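Local coordinates for protein 7,8-dihydro-6-hydroxymethylpterin pyrophosphokinase-dihydropteroate synthase (Plasmodium falciparum, PDB 6JWS) that probably makes the pterin diphosphate from hydroxymethyldihydropterin and ATP, then joins it to 4-aminobenzoate to give dihydropteroate in folate biosynthesis, at residues 389-394 and 424-429; 393-398 and 416-421; 476-481 and 497-502; 573-578 and 601-606. The protein carries 1 engineered substitution. All blocks are in the same frame, centred on the assembly; numbering follows the deposited sequence.

Contact 1 of 4, residues 389-394 and 424-429; sequences TNIVGI and EGASVI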
# COMPACT_ATOMS: atom_id res chain seq x y z
N THR B 389 -4.11 -11.37 7.03
CA THR B 389 -4.31 -12.05 5.76
C THR B 389 -3.82 -13.49 5.89
O THR B 389 -2.62 -13.74 5.98
CB THR B 389 -3.61 -11.29 4.62
OG1 THR B 389 -4.19 -9.99 4.54
CG2 THR B 389 -3.74 -11.96 3.27
N ASN B 390 -4.77 -14.44 5.94
CA ASN B 390 -4.50 -15.86 6.11
C ASN B 390 -4.27 -16.51 4.74
O ASN B 390 -4.94 -16.19 3.75
CB ASN B 390 -5.66 -16.56 6.83
CG ASN B 390 -5.82 -16.13 8.27
OD1 ASN B 390 -4.95 -16.37 9.11
ND2 ASN B 390 -6.92 -15.46 8.57
N ILE B 391 -3.32 -17.46 4.70
CA ILE B 391 -3.05 -18.20 3.48
C ILE B 391 -3.87 -19.48 3.47
O ILE B 391 -3.85 -20.25 4.44
CB ILE B 391 -1.55 -18.47 3.31
CG1 ILE B 391 -0.79 -17.17 3.07
CG2 ILE B 391 -1.35 -19.45 2.15
CD1 ILE B 391 0.71 -17.29 3.17
N VAL B 392 -4.62 -19.69 2.39
CA VAL B 392 -5.34 -20.93 2.20
C VAL B 392 -4.62 -21.67 1.09
O VAL B 392 -4.58 -21.19 -0.04
CB VAL B 392 -6.83 -20.68 1.84
CG1 VAL B 392 -7.57 -22.01 1.68
CG2 VAL B 392 -7.53 -19.82 2.89
N GLY B 393 -3.99 -22.80 1.43
CA GLY B 393 -3.24 -23.58 0.45
C GLY B 393 -4.16 -24.55 -0.31
O GLY B 393 -5.07 -25.12 0.28
N ILE B 394 -3.94 -24.67 -1.62
CA ILE B 394 -4.87 -25.36 -2.50
C ILE B 394 -4.39 -26.80 -2.71
O ILE B 394 -3.24 -27.02 -3.09
CB ILE B 394 -4.97 -24.64 -3.87
CG1 ILE B 394 -5.59 -23.25 -3.78
CG2 ILE B 394 -5.72 -25.51 -4.88
CD1 ILE B 394 -5.32 -22.40 -5.01
N GLU B 424 4.92 -24.71 5.00
CA GLU B 424 5.22 -23.51 4.24
C GLU B 424 4.48 -22.29 4.80
O GLU B 424 4.80 -21.16 4.42
CB GLU B 424 5.00 -23.74 2.74
CG GLU B 424 6.16 -24.43 2.02
CD GLU B 424 5.80 -24.80 0.58
OE1 GLU B 424 4.72 -24.38 0.10
OE2 GLU B 424 6.61 -25.49 -0.09
N GLY B 425 3.52 -22.51 5.70
CA GLY B 425 2.87 -21.45 6.46
C GLY B 425 1.39 -21.24 6.14
O GLY B 425 0.81 -20.22 6.51
N ALA B 426 0.74 -22.18 5.44
CA ALA B 426 -0.70 -22.12 5.25
C ALA B 426 -1.43 -22.31 6.58
O ALA B 426 -1.12 -23.21 7.35
CB ALA B 426 -1.11 -23.17 4.26
N SER B 427 -2.45 -21.48 6.83
CA SER B 427 -3.32 -21.61 7.99
C SER B 427 -4.50 -22.53 7.68
O SER B 427 -5.14 -23.09 8.59
CB SER B 427 -3.85 -20.24 8.40
OG SER B 427 -2.79 -19.32 8.57
N VAL B 428 -4.87 -22.57 6.40
CA VAL B 428 -6.00 -23.37 5.96
C VAL B 428 -5.53 -24.18 4.77
O VAL B 428 -4.71 -23.70 3.99
CB VAL B 428 -7.23 -22.52 5.60
CG1 VAL B 428 -8.38 -23.39 5.10
CG2 VAL B 428 -7.70 -21.69 6.79
N ILE B 429 -6.06 -25.39 4.66
CA ILE B 429 -5.93 -26.16 3.43
C ILE B 429 -7.32 -26.32 2.83
O ILE B 429 -8.21 -26.80 3.55
CB ILE B 429 -5.31 -27.54 3.69
CG1 ILE B 429 -4.02 -27.48 4.51
CG2 ILE B 429 -5.12 -28.29 2.37
CD1 ILE B 429 -2.99 -26.53 3.95
O HOH W 1 -1.40 -17.92 7.02

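Contact 2 of 4, residues 393-398 and 416-421; sequences GILNVN and QRMFEM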
# COMPACT_ATOMS: atom_id res chain seq x y z
N GLY B 393 -3.99 -22.80 1.43
CA GLY B 393 -3.24 -23.58 0.45
C GLY B 393 -4.16 -24.55 -0.31
O GLY B 393 -5.07 -25.12 0.28
N ILE B 394 -3.94 -24.67 -1.62
CA ILE B 394 -4.87 -25.36 -2.50
C ILE B 394 -4.39 -26.80 -2.71
O ILE B 394 -3.24 -27.02 -3.09
CB ILE B 394 -4.97 -24.64 -3.87
CG1 ILE B 394 -5.59 -23.25 -3.78
CG2 ILE B 394 -5.72 -25.51 -4.88
CD1 ILE B 394 -5.32 -22.40 -5.01
N LEU B 395 -5.27 -27.77 -2.47
CA LEU B 395 -5.02 -29.14 -2.88
C LEU B 395 -6.15 -29.62 -3.78
O LEU B 395 -7.21 -29.97 -3.31
CB LEU B 395 -4.89 -30.06 -1.66
CG LEU B 395 -4.60 -31.51 -2.02
CD1 LEU B 395 -3.17 -31.67 -2.53
CD2 LEU B 395 -4.83 -32.43 -0.84
N ASN B 396 -5.90 -29.59 -5.09
CA ASN B 396 -6.84 -30.11 -6.06
C ASN B 396 -6.40 -31.53 -6.43
O ASN B 396 -5.37 -31.71 -7.07
CB ASN B 396 -6.90 -29.22 -7.31
CG ASN B 396 -7.76 -29.80 -8.42
OD1 ASN B 396 -8.70 -30.55 -8.17
ND2 ASN B 396 -7.48 -29.42 -9.65
N VAL B 397 -7.18 -32.52 -5.99
CA VAL B 397 -6.76 -33.91 -6.11
C VAL B 397 -6.71 -34.32 -7.59
O VAL B 397 -5.72 -34.91 -8.03
CB VAL B 397 -7.59 -34.85 -5.22
CG1 VAL B 397 -7.18 -36.31 -5.43
CG2 VAL B 397 -7.45 -34.44 -3.76
N ASN B 398 -7.73 -33.93 -8.36
CA ASN B 398 -7.74 -34.10 -9.80
C ASN B 398 -6.41 -33.65 -10.40
O ASN B 398 -5.75 -34.43 -11.10
CB ASN B 398 -8.85 -33.30 -10.48
CG ASN B 398 -9.98 -34.16 -10.98
OD1 ASN B 398 -11.08 -34.12 -10.43
ND2 ASN B 398 -9.73 -34.93 -12.03
N GLN B 416 1.22 -35.79 1.68
CA GLN B 416 2.55 -35.23 1.75
C GLN B 416 2.49 -33.74 1.43
O GLN B 416 3.06 -32.92 2.15
CB GLN B 416 3.43 -35.93 0.72
CG GLN B 416 4.83 -36.28 1.18
CD GLN B 416 5.34 -37.45 0.36
OE1 GLN B 416 5.27 -38.61 0.79
NE2 GLN B 416 5.83 -37.16 -0.84
N ARG B 417 1.80 -33.40 0.33
CA ARG B 417 1.61 -32.04 -0.14
C ARG B 417 0.91 -31.19 0.94
O ARG B 417 1.30 -30.05 1.15
CB ARG B 417 0.86 -32.03 -1.47
CG ARG B 417 0.66 -30.65 -2.09
CD ARG B 417 1.92 -29.88 -2.41
NE ARG B 417 1.60 -28.54 -2.91
CZ ARG B 417 2.24 -27.42 -2.58
NH1 ARG B 417 3.28 -27.46 -1.76
NH2 ARG B 417 1.85 -26.26 -3.09
N MET B 418 -0.07 -31.78 1.63
CA MET B 418 -0.77 -31.09 2.71
C MET B 418 0.19 -30.74 3.84
O MET B 418 0.08 -29.66 4.43
CB MET B 418 -1.94 -31.91 3.27
CG MET B 418 -3.06 -32.02 2.27
SD MET B 418 -4.39 -33.13 2.75
CE MET B 418 -5.07 -32.26 4.16
N PHE B 419 1.13 -31.65 4.15
CA PHE B 419 2.11 -31.40 5.21
C PHE B 419 3.08 -30.31 4.77
O PHE B 419 3.46 -29.45 5.55
CB PHE B 419 2.75 -32.71 5.68
CG PHE B 419 1.98 -33.41 6.78
CD1 PHE B 419 2.18 -33.08 8.12
CD2 PHE B 419 1.06 -34.40 6.49
CE1 PHE B 419 1.46 -33.71 9.12
CE2 PHE B 419 0.33 -35.03 7.49
CZ PHE B 419 0.53 -34.68 8.80
N GLU B 420 3.49 -30.35 3.51
CA GLU B 420 4.35 -29.35 2.91
C GLU B 420 3.73 -27.94 3.05
O GLU B 420 4.40 -26.98 3.44
CB GLU B 420 4.52 -29.77 1.46
CG GLU B 420 5.84 -29.41 0.83
CD GLU B 420 5.92 -30.04 -0.55
OE1 GLU B 420 5.90 -31.30 -0.63
OE2 GLU B 420 5.93 -29.28 -1.53
N MET B 421 2.43 -27.82 2.77
CA MET B 421 1.80 -26.51 2.76
C MET B 421 1.67 -25.98 4.19
O MET B 421 1.80 -24.78 4.43
CB MET B 421 0.45 -26.52 2.05
CG MET B 421 0.60 -26.59 0.53
SD MET B 421 -0.97 -26.48 -0.39
CE MET B 421 -1.85 -27.92 0.23
O HOH W 2 -1.02 -28.79 -3.88

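Contact 3 of 4, residues 476-481 and 497-502; sequences KPIISI and LVDILN. With PT1 (pteroic acid), chain I.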
# COMPACT_ATOMS: atom_id res chain seq x y z
N LYS B 476 -2.63 -27.40 14.41
CA LYS B 476 -3.41 -28.12 13.42
C LYS B 476 -4.00 -27.12 12.42
O LYS B 476 -4.62 -26.14 12.82
CB LYS B 476 -4.50 -29.00 14.04
CG LYS B 476 -5.10 -30.00 13.07
CD LYS B 476 -6.18 -30.87 13.68
CE LYS B 476 -6.64 -31.97 12.75
NZ LYS B 476 -8.00 -32.44 13.11
N PRO B 477 -3.80 -27.34 11.10
CA PRO B 477 -4.40 -26.48 10.09
C PRO B 477 -5.90 -26.74 10.05
O PRO B 477 -6.37 -27.83 10.36
CB PRO B 477 -3.72 -26.88 8.77
CG PRO B 477 -3.24 -28.30 9.03
CD PRO B 477 -2.98 -28.41 10.52
N ILE B 478 -6.63 -25.67 9.75
CA ILE B 478 -8.05 -25.71 9.49
C ILE B 478 -8.20 -26.35 8.11
O ILE B 478 -7.38 -26.10 7.22
CB ILE B 478 -8.57 -24.27 9.57
CG1 ILE B 478 -8.18 -23.65 10.91
CG2 ILE B 478 -10.06 -24.20 9.31
CD1 ILE B 478 -8.56 -22.19 11.08
N ILE B 479 -9.22 -27.21 7.96
CA ILE B 479 -9.44 -27.90 6.70
C ILE B 479 -10.72 -27.37 6.06
O ILE B 479 -11.81 -27.44 6.65
CB ILE B 479 -9.48 -29.43 6.87
CG1 ILE B 479 -8.21 -29.99 7.53
CG2 ILE B 479 -9.76 -30.12 5.55
CD1 ILE B 479 -6.94 -29.55 6.83
N SER B 480 -10.59 -26.95 4.80
CA SER B 480 -11.72 -26.50 4.01
C SER B 480 -11.96 -27.48 2.85
O SER B 480 -11.02 -27.92 2.18
CB SER B 480 -11.43 -25.10 3.51
OG SER B 480 -12.46 -24.66 2.65
N ILE B 481 -13.23 -27.79 2.58
CA ILE B 481 -13.54 -28.65 1.44
C ILE B 481 -14.28 -27.85 0.37
O ILE B 481 -15.33 -27.28 0.64
CB ILE B 481 -14.29 -29.94 1.83
CG1 ILE B 481 -14.74 -30.72 0.59
CG2 ILE B 481 -15.46 -29.69 2.77
CD1 ILE B 481 -14.84 -32.20 0.84
N LEU B 497 -13.71 -34.72 9.24
CA LEU B 497 -12.59 -34.61 8.32
C LEU B 497 -12.33 -33.16 7.94
O LEU B 497 -11.28 -32.88 7.37
CB LEU B 497 -12.85 -35.49 7.08
CG LEU B 497 -13.06 -36.99 7.35
CD1 LEU B 497 -13.24 -37.76 6.06
CD2 LEU B 497 -11.89 -37.56 8.13
N VAL B 498 -13.28 -32.25 8.24
CA VAL B 498 -13.24 -30.89 7.72
C VAL B 498 -13.79 -29.91 8.75
O VAL B 498 -14.59 -30.29 9.60
CB VAL B 498 -13.97 -30.75 6.36
CG1 VAL B 498 -13.37 -31.63 5.29
CG2 VAL B 498 -15.48 -30.98 6.47
N ASP B 499 -13.39 -28.64 8.60
CA ASP B 499 -13.90 -27.52 9.38
C ASP B 499 -14.80 -26.58 8.58
O ASP B 499 -15.70 -25.98 9.14
CB ASP B 499 -12.73 -26.72 9.94
CG ASP B 499 -11.82 -27.64 10.72
OD1 ASP B 499 -12.32 -28.21 11.72
OD2 ASP B 499 -10.64 -27.81 10.27
N ILE B 500 -14.52 -26.38 7.28
CA ILE B 500 -15.13 -25.28 6.54
C ILE B 500 -15.73 -25.82 5.25
O ILE B 500 -15.06 -26.57 4.54
CB ILE B 500 -14.08 -24.18 6.24
CG1 ILE B 500 -13.64 -23.44 7.51
CG2 ILE B 500 -14.60 -23.20 5.18
CD1 ILE B 500 -12.46 -22.51 7.33
N LEU B 501 -16.98 -25.45 4.96
CA LEU B 501 -17.53 -25.64 3.63
C LEU B 501 -17.12 -24.46 2.73
O LEU B 501 -17.37 -23.30 3.03
CB LEU B 501 -19.06 -25.80 3.71
CG LEU B 501 -19.81 -25.81 2.36
CD1 LEU B 501 -19.41 -27.01 1.50
CD2 LEU B 501 -21.32 -25.84 2.58
N ASN B 502 -16.49 -24.79 1.60
CA ASN B 502 -16.21 -23.83 0.55
C ASN B 502 -17.14 -24.13 -0.63
O ASN B 502 -16.86 -25.02 -1.43
CB ASN B 502 -14.74 -23.91 0.14
CG ASN B 502 -14.41 -23.03 -1.04
OD1 ASN B 502 -15.18 -22.12 -1.34
ND2 ASN B 502 -13.31 -23.31 -1.73
C2 PT1 I . -12.11 -19.36 -5.86
C3 PT1 I . -11.92 -20.70 -6.41
C5 PT1 I . -12.43 -21.81 -5.61
N6 PT1 I . -11.30 -20.93 -7.60
C7 PT1 I . -13.23 -20.26 -3.97
N9 PT1 I . -13.05 -21.54 -4.43
C10 PT1 I . -11.18 -22.21 -8.05
N11 PT1 I . -13.88 -20.01 -2.78
C12 PT1 I . -11.69 -23.26 -7.31
C21 PT1 I . -9.39 -18.57 -14.53
O22 PT1 I . -8.20 -18.70 -14.93
O1 PT1 I . -11.68 -18.29 -6.54
N4 PT1 I . -12.75 -19.20 -4.68
N8 PT1 I . -12.28 -23.05 -6.11
C13 PT1 I . -10.53 -22.44 -9.39
N14 PT1 I . -11.46 -21.95 -10.45
C15 PT1 I . -10.98 -21.15 -11.43
C16 PT1 I . -11.82 -20.17 -12.01
C17 PT1 I . -9.63 -21.32 -11.86
C18 PT1 I . -11.29 -19.34 -13.03
C19 PT1 I . -9.12 -20.48 -12.89
C20 PT1 I . -9.95 -19.48 -13.46
O23 PT1 I . -10.11 -17.69 -15.02
O HOH W 3 -8.70 -28.90 11.81

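Contact 4 of 4, residues 573-578 and 601-606; sequences LFDIGL and PLFIGY. With PT1 (pteroic acid), chain I.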
# COMPACT_ATOMS: atom_id res chain seq x y z
N LEU B 573 -18.19 -16.30 5.21
CA LEU B 573 -17.20 -15.51 4.51
C LEU B 573 -17.66 -15.30 3.07
O LEU B 573 -18.41 -16.12 2.54
CB LEU B 573 -15.88 -16.27 4.59
CG LEU B 573 -15.43 -16.55 6.03
CD1 LEU B 573 -15.49 -18.03 6.33
CD2 LEU B 573 -14.01 -16.04 6.24
N PHE B 574 -17.25 -14.16 2.49
CA PHE B 574 -17.65 -13.75 1.16
C PHE B 574 -16.49 -13.97 0.20
O PHE B 574 -15.34 -13.73 0.55
CB PHE B 574 -17.94 -12.25 1.09
CG PHE B 574 -19.19 -11.79 1.79
CD1 PHE B 574 -19.42 -12.09 3.12
CD2 PHE B 574 -20.10 -10.97 1.16
CE1 PHE B 574 -20.57 -11.64 3.76
CE2 PHE B 574 -21.27 -10.55 1.77
CZ PHE B 574 -21.51 -10.89 3.07
N ASP B 575 -16.84 -14.35 -1.04
CA ASP B 575 -15.87 -14.52 -2.11
C ASP B 575 -16.50 -14.02 -3.41
O ASP B 575 -17.56 -14.50 -3.81
CB ASP B 575 -15.35 -15.97 -2.15
CG ASP B 575 -14.25 -16.20 -3.18
OD1 ASP B 575 -14.03 -15.30 -4.02
OD2 ASP B 575 -13.58 -17.25 -3.11
N ILE B 576 -15.83 -13.09 -4.08
CA ILE B 576 -16.35 -12.40 -5.26
C ILE B 576 -16.23 -13.29 -6.50
O ILE B 576 -16.79 -12.95 -7.54
CB ILE B 576 -15.55 -11.11 -5.47
CG1 ILE B 576 -14.07 -11.45 -5.29
CG2 ILE B 576 -16.00 -10.06 -4.46
CD1 ILE B 576 -13.15 -10.57 -6.03
N GLY B 577 -15.44 -14.36 -6.40
CA GLY B 577 -15.28 -15.35 -7.45
C GLY B 577 -14.51 -14.84 -8.67
O GLY B 577 -15.04 -14.83 -9.78
N LEU B 578 -13.25 -14.45 -8.47
CA LEU B 578 -12.46 -13.94 -9.58
C LEU B 578 -12.39 -14.99 -10.69
O LEU B 578 -12.21 -16.18 -10.42
CB LEU B 578 -11.06 -13.57 -9.10
CG LEU B 578 -11.00 -12.46 -8.06
CD1 LEU B 578 -9.61 -12.39 -7.43
CD2 LEU B 578 -11.37 -11.10 -8.67
N PRO B 601 -15.97 -10.62 6.39
CA PRO B 601 -14.84 -11.53 6.25
C PRO B 601 -14.75 -11.85 4.76
O PRO B 601 -15.74 -12.22 4.13
CB PRO B 601 -15.26 -12.77 7.06
CG PRO B 601 -16.46 -12.32 7.90
CD PRO B 601 -17.13 -11.24 7.07
N LEU B 602 -13.56 -11.62 4.19
CA LEU B 602 -13.38 -11.70 2.76
C LEU B 602 -12.32 -12.77 2.45
O LEU B 602 -11.21 -12.74 2.99
CB LEU B 602 -12.96 -10.32 2.24
CG LEU B 602 -12.67 -10.25 0.73
CD1 LEU B 602 -13.94 -10.46 -0.11
CD2 LEU B 602 -12.03 -8.91 0.38
N PHE B 603 -12.68 -13.67 1.53
CA PHE B 603 -11.91 -14.80 1.06
C PHE B 603 -11.81 -14.64 -0.47
O PHE B 603 -12.83 -14.52 -1.12
CB PHE B 603 -12.70 -16.06 1.45
CG PHE B 603 -12.11 -17.39 1.04
CD1 PHE B 603 -11.96 -17.72 -0.30
CD2 PHE B 603 -11.74 -18.34 2.00
CE1 PHE B 603 -11.41 -18.95 -0.68
CE2 PHE B 603 -11.19 -19.55 1.62
CZ PHE B 603 -11.03 -19.86 0.28
N ILE B 604 -10.60 -14.59 -1.05
CA ILE B 604 -10.50 -14.47 -2.50
C ILE B 604 -9.52 -15.50 -3.06
O ILE B 604 -8.60 -15.91 -2.35
CB ILE B 604 -10.08 -13.06 -2.97
CG1 ILE B 604 -8.62 -12.75 -2.64
CG2 ILE B 604 -11.02 -11.97 -2.44
CD1 ILE B 604 -8.13 -11.41 -3.19
N GLY B 605 -9.71 -15.86 -4.34
CA GLY B 605 -8.82 -16.74 -5.07
C GLY B 605 -8.43 -16.17 -6.44
O GLY B 605 -9.23 -16.20 -7.38
N TYR B 606 -7.20 -15.67 -6.55
CA TYR B 606 -6.68 -15.12 -7.79
C TYR B 606 -5.63 -16.05 -8.38
O TYR B 606 -5.19 -15.86 -9.51
CB TYR B 606 -6.00 -13.78 -7.51
CG TYR B 606 -4.92 -13.85 -6.45
CD1 TYR B 606 -3.65 -14.35 -6.74
CD2 TYR B 606 -5.17 -13.40 -5.17
CE1 TYR B 606 -2.67 -14.41 -5.75
CE2 TYR B 606 -4.21 -13.45 -4.18
CZ TYR B 606 -2.94 -13.94 -4.47
OH TYR B 606 -2.03 -13.99 -3.46
C2 PT1 I . -12.11 -19.36 -5.86
C3 PT1 I . -11.92 -20.70 -6.41
C5 PT1 I . -12.43 -21.81 -5.61
N6 PT1 I . -11.30 -20.93 -7.60
C7 PT1 I . -13.23 -20.26 -3.97
N9 PT1 I . -13.05 -21.54 -4.43
C10 PT1 I . -11.18 -22.21 -8.05
N11 PT1 I . -13.88 -20.01 -2.78
C12 PT1 I . -11.69 -23.26 -7.31
C21 PT1 I . -9.39 -18.57 -14.53
O22 PT1 I . -8.20 -18.70 -14.93
O1 PT1 I . -11.68 -18.29 -6.54
N4 PT1 I . -12.75 -19.20 -4.68
N8 PT1 I . -12.28 -23.05 -6.11
C13 PT1 I . -10.53 -22.44 -9.39
N14 PT1 I . -11.46 -21.95 -10.45
C15 PT1 I . -10.98 -21.15 -11.43
C16 PT1 I . -11.82 -20.17 -12.01
C17 PT1 I . -9.63 -21.32 -11.86
C18 PT1 I . -11.29 -19.34 -13.03
C19 PT1 I . -9.12 -20.48 -12.89
C20 PT1 I . -9.95 -19.48 -13.46
O23 PT1 I . -10.11 -17.69 -15.02
O HOH W 4 -12.19 -15.52 -5.80

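Contact 1 of 4, residues 389-394 and 424-429
Val392 and Val428 sit side by side on the same face of the sheet and point the same way, with Val392 CG1 3.8 Å from Val428 CG1. In both valines CG1 is anti to the backbone N (chi1 -179° and 178°), and these matching torsions line the two isopropyl groups up across a parallel bridge. On the other face Gly393 pairs with Ile429. Gly393 has no side chain, and Ala426 CB lies 4.1 Å from Gly393 N, while Ile429 CG2 rests 3.8 Å from Gly393 O.

The backbone ladder is anchored by Ile391 O, which accepts two N-H groups, from Ser427 N at 3.0 Å and from Val428 N at 3.2 Å, both donors in the carbonyl plane. Two residues on from Ile391, Gly393 N gives a bond of 2.8 Å to Val428 O, nearly straight at 161°. At the entry to the pair, a water takes the N-H of Ile391 and donates to Gly425 O; it also bonds Ser427 OG. Asn390 OD1 faces that hydroxyl at 3.7 Å, but its hydrogen bond goes to Lys388 NZ.

Gly425, with positive phi, ends helix 411-424 in a Schellman motif, and the chain leads on toward strand 428-432. Parallel strands joined through a helix in this way are the beta-alpha-beta crossover of a TIM barrel, the fold of dihydropteroate synthase.

Contact 2 of 4, residues 393-398 and 416-421
Strand 393-396 and helix 416-421 run almost exactly antiparallel, at 173°, with their axes 9.2 Å apart at closest approach, and the backbones come nearest at Gly393 and Met421, whose CA atoms are 6.3 Å apart. No direct hydrogen bond crosses the gap.

Leu395 is the main side chain on the strand, and its two methyls take different partners. CD2 meets Met418 CG at 3.6 Å, the two side chains crossing at about a right angle, whereas CD1 lies 4.0 Å from Arg417 CG, where leucine and arginine slide past each other in opposite directions. A chi1 of -179° swings CG of Leu395 away from the backbone N and sends the fork at the end of the side chain between these two helix residues. This is the helix of a beta-alpha-beta unit laid back over the strand that precedes it, as the outer helices of a TIM barrel cover the parallel strands inside.

Met421 reaches the strand nearer the start of the segment, at Gly393. Its SD is 3.7 Å from Gly393 C and 3.6 Å from Ile394 O, so the thioether lies directly against the main chain. The sulfur can come this close because Gly393 carries no side chain.

Met421 CG also lies over the centre of one face of the Arg417 guanidinium, 3.5 Å above its plane. The polar link is indirect: a water accepts from Arg417 NE at 2.8 Å and donates to Ile394 O. Within the helix, Arg417 NH1 forms a salt bridge with Glu420 OE2, although the hydrogen bond within it is weak.

Contact 3 of 4, residues 476-481 and 497-502
Strands 478-482 and 500-503, joined through helix 486-494, form a beta-alpha-beta unit of the TIM barrel, and their short segments run parallel with an angle of 32° between them. Asp499 holds the start of the pairing. Its carboxylate OD2 takes the N-H of Ile479 at 2.8 Å on the anti lone pair, in a bond that is nearly straight (169°). Ile479 O in turn accepts from both Asp499 N and Ile500 N, so Asp499 grips both polar groups of one residue. A water donates to OD2 and to Pro477 O as well.

Further along, Ile481 N bonds Ile500 O at 2.9 Å, and Asn502 N reaches Ile481 O from above the carbonyl plane. On one face, Ile478 CG2 touches Ile500 CD1 at 3.5 Å; beyond it Ser480 OG lies against Asn502 CB but hydrogen-bonds Asp430. On the other face, Val498 CG1 fits between the CG2 methyls of Ile479 and Ile481, at 3.9 and 3.8 Å.

Asn502 carries the ladder into the pteroic acid pocket. A trans first torsion (chi1 175°) directs its amide at the ligand: OD1 accepts from N11 at 2.9 Å and ND2 donates to N9 at 3.2 Å. A weak bond from ND2 to Asp430 probably helps orient the amide. Both ligand bonds are close to straight, consistent with specific recognition of the pterin's amino group and adjacent ring nitrogen.

Contact 4 of 4, residues 573-578 and 601-606
Asp575 and Phe603 meet at the pterin pocket, where strands 572-575 and 603-604 of the TIM barrel come together and complete the ring. Asp575 OD2 lies at the edge of the Phe603 ring, near its plane, 3.3 Å from Phe603 CD1. Both side chains are extended at chi1 (-176° and 179°), which brings acid and ring to the same end of the pteroic acid. The ligand's N11 donates to Asp575 OD2 at 2.8 Å while standing oblique to the phenyl ring, and ligand N4 is close by, 2.6 Å from the same OD2.

Asp575 is held from its own segment too. Gly577 N donates to OD1, forming an Asx turn in which the N-H arrives 43° out of the carboxylate plane.

Behind the acid, the backbones pair briefly: Phe574 N bonds Pro601 O, and Phe603 N reaches Phe574 O at 2.8 Å. Leu573 crosses the Pro601 ring at about a right angle, its CD2 3.6 Å from Pro601 CB. At the other end, Leu578 and Tyr606 lie side by side, pointing the same way, with Leu578 CD1 3.9 Å from Tyr606 CB. Leu578 CB also rests on Gly605 O, a carbonyl that accepts from Lys609 NZ, and the same lysine bonds the ligand.

One water gathers the site together: it donates to Asp575 OD1 at 2.6 Å, accepts from Leu578 N and Gly605 N, and hydrogen-bonds O1 of pteroic acid at 2.9 Å.

How the contacts relate
All four contacts involve one parallel barrel sheet and lie in the dihydropteroate synthase part of the protein. Contacts 1 and 2 start from the same strand, 390-396: contact 2 adds helix 411-424, and contact 1 the strand that follows it. Their centres are 10 Å apart. Contact 3 comes next in the chain, its centre 11 Å from that of contact 1, and strand 478-482 continues the ladder from strand 428-432. Contact 4, last in sequence, lies 14 Å from contact 1 and 16 Å from contact 3, measured between centres. Contacts 3 and 4 do not touch, yet both hydrogen-bond pteroic acid, so separate strands of the barrel converge on one ligand.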